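Local coordinates for periplasmic sugar-binding domain protein (Pseudomonas fluorescens Pf-5, PDB 3H75) that probably binds a sugar in the periplasm, as a two-domain member of the bacterial solute-binding protein 2 family, at residues D64-N70 against I87-N93. Sequence-based numbering, arbitrary orientation.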
# COMPACT_ATOMS: atom_id res chain seq x y z
N ASP A 64 16.12 -10.77 -15.85
CA ASP A 64 15.36 -10.38 -17.02
C ASP A 64 14.60 -9.09 -16.71
O ASP A 64 14.50 -8.20 -17.55
CB ASP A 64 14.35 -11.47 -17.41
CG ASP A 64 15.03 -12.75 -17.87
OD1 ASP A 64 15.96 -12.65 -18.70
OD2 ASP A 64 14.63 -13.84 -17.42
N TYR A 65 14.08 -9.01 -15.49
CA TYR A 65 13.32 -7.85 -15.04
C TYR A 65 13.82 -7.29 -13.71
O TYR A 65 14.29 -8.03 -12.84
CB TYR A 65 11.85 -8.23 -14.84
CG TYR A 65 11.15 -8.75 -16.07
CD1 TYR A 65 10.50 -7.88 -16.94
CD2 TYR A 65 11.17 -10.11 -16.38
CE1 TYR A 65 9.88 -8.35 -18.10
CE2 TYR A 65 10.55 -10.59 -17.53
CZ TYR A 65 9.91 -9.70 -18.38
OH TYR A 65 9.31 -10.17 -19.53
N LEU A 66 13.71 -5.97 -13.57
CA LEU A 66 14.08 -5.26 -12.36
C LEU A 66 12.80 -4.52 -11.97
O LEU A 66 12.29 -3.69 -12.73
CB LEU A 66 15.20 -4.24 -12.64
CG LEU A 66 16.16 -3.77 -11.54
CD1 LEU A 66 16.31 -2.26 -11.64
CD2 LEU A 66 15.68 -4.19 -10.16
N MSE A 67 12.25 -4.86 -10.80
CA MSE A 67 11.04 -4.22 -10.32
C MSE A 67 11.37 -3.28 -9.17
O MSE A 67 12.17 -3.62 -8.30
CB MSE A 67 10.05 -5.28 -9.83
CG MSE A 67 8.66 -4.74 -9.56
SE MSE A 67 7.52 -6.16 -8.90
CE MSE A 67 7.87 -7.52 -10.19
N LEU A 68 10.78 -2.10 -9.17
CA LEU A 68 11.05 -1.13 -8.12
C LEU A 68 9.84 -0.25 -7.87
O LEU A 68 8.98 -0.09 -8.74
CB LEU A 68 12.24 -0.24 -8.50
CG LEU A 68 12.08 0.55 -9.81
CD1 LEU A 68 12.78 1.90 -9.69
CD2 LEU A 68 12.65 -0.27 -10.97
N VAL A 69 9.78 0.32 -6.67
CA VAL A 69 8.69 1.20 -6.29
C VAL A 69 9.04 2.60 -6.78
O VAL A 69 10.20 3.02 -6.71
CB VAL A 69 8.50 1.22 -4.77
CG1 VAL A 69 7.41 2.19 -4.39
CG2 VAL A 69 8.16 -0.19 -4.27
N ASN A 70 8.05 3.33 -7.27
CA ASN A 70 8.31 4.67 -7.77
C ASN A 70 8.47 5.69 -6.65
O ASN A 70 7.81 5.61 -5.60
CB ASN A 70 7.19 5.10 -8.71
CG ASN A 70 7.64 6.16 -9.70
OD1 ASN A 70 8.81 6.53 -9.73
ND2 ASN A 70 6.71 6.64 -10.52
N ILE A 87 18.07 -4.92 -19.29
CA ILE A 87 17.11 -5.35 -18.28
C ILE A 87 15.81 -4.59 -18.46
O ILE A 87 15.81 -3.37 -18.65
CB ILE A 87 17.63 -5.08 -16.85
CG1 ILE A 87 18.96 -5.79 -16.64
CG2 ILE A 87 16.60 -5.55 -15.82
CD1 ILE A 87 19.59 -5.52 -15.28
N LYS A 88 14.70 -5.31 -18.40
CA LYS A 88 13.38 -4.70 -18.54
C LYS A 88 12.98 -4.19 -17.16
O LYS A 88 13.17 -4.87 -16.16
CB LYS A 88 12.37 -5.74 -19.03
CG LYS A 88 12.60 -6.21 -20.47
CD LYS A 88 11.61 -7.29 -20.86
CE LYS A 88 11.78 -7.71 -22.31
NZ LYS A 88 10.74 -8.70 -22.71
N LEU A 89 12.44 -2.97 -17.11
CA LEU A 89 12.04 -2.38 -15.84
C LEU A 89 10.54 -2.37 -15.63
O LEU A 89 9.77 -2.22 -16.58
CB LEU A 89 12.53 -0.94 -15.74
CG LEU A 89 14.03 -0.66 -15.88
CD1 LEU A 89 14.26 0.84 -15.72
CD2 LEU A 89 14.80 -1.43 -14.84
N PHE A 90 10.13 -2.52 -14.38
CA PHE A 90 8.73 -2.49 -14.03
C PHE A 90 8.60 -1.63 -12.78
O PHE A 90 9.14 -1.95 -11.72
CB PHE A 90 8.20 -3.89 -13.76
CG PHE A 90 6.71 -4.01 -13.92
CD1 PHE A 90 6.12 -3.74 -15.15
CD2 PHE A 90 5.90 -4.37 -12.85
CE1 PHE A 90 4.74 -3.82 -15.32
CE2 PHE A 90 4.52 -4.45 -13.00
CZ PHE A 90 3.94 -4.17 -14.24
N ILE A 91 7.88 -0.51 -12.92
CA ILE A 91 7.67 0.45 -11.85
C ILE A 91 6.32 0.19 -11.18
O ILE A 91 5.29 0.16 -11.85
CB ILE A 91 7.66 1.89 -12.41
CG1 ILE A 91 8.93 2.13 -13.23
CG2 ILE A 91 7.53 2.90 -11.28
CD1 ILE A 91 10.21 1.96 -12.45
N VAL A 92 6.32 0.03 -9.86
CA VAL A 92 5.07 -0.26 -9.18
C VAL A 92 4.63 0.69 -8.08
O VAL A 92 5.40 1.54 -7.62
CB VAL A 92 5.09 -1.69 -8.58
CG1 VAL A 92 5.29 -2.71 -9.69
CG2 VAL A 92 6.20 -1.80 -7.53
N ASN A 93 3.37 0.51 -7.69
CA ASN A 93 2.69 1.25 -6.63
C ASN A 93 2.22 2.68 -6.92
O ASN A 93 1.17 3.09 -6.45
CB ASN A 93 3.54 1.21 -5.36
CG ASN A 93 3.57 -0.19 -4.74
OD1 ASN A 93 3.12 -1.16 -5.34
ND2 ASN A 93 4.12 -0.29 -3.53
O HOH W 1 11.53 -11.12 -20.95
O HOH W 2 5.35 4.28 -5.63
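Y65 and K88 run side by side from neighbouring parallel strands, the extended lysine chain running alongside the ring, its CD 3.4 Å from CE1 of Y65. With CG of Y65 beside its own backbone N (chi1 -60°), the phenol swings over to the lysine, and a water bridges their polar ends, donating to Y65 OH at 2.8 Å and accepting from K88 NZ. Both ends also meet D276, Y65 OH by a hydrogen bond and K88 NZ by a salt bridge. A leucine at Y65 would probably leave the lysine methylenes less covered and cost both D276 and the water a partner. On the same face, M67 CG lies at the edge of the F90 ring, near its plane, and the M67 side chain crosses that of V92 at about a right angle, CG 3.9 Å from V92 CG1. The other face pairs L66 with L89 and L68 with I91, whose CD1 lies 3.5 Å from L68 CG. Six backbone hydrogen bonds fix the register, from K88 N to D64 O (3.0 Å) through N70 N to V92 O (3.2 Å). The strands belong to a classic beta-alpha-beta crossover: helix 74-82 packs on L68 and L89, helices 17-33 and 265-277 cover the M67 face, and strands 5-10 and 115-119 flank the pair.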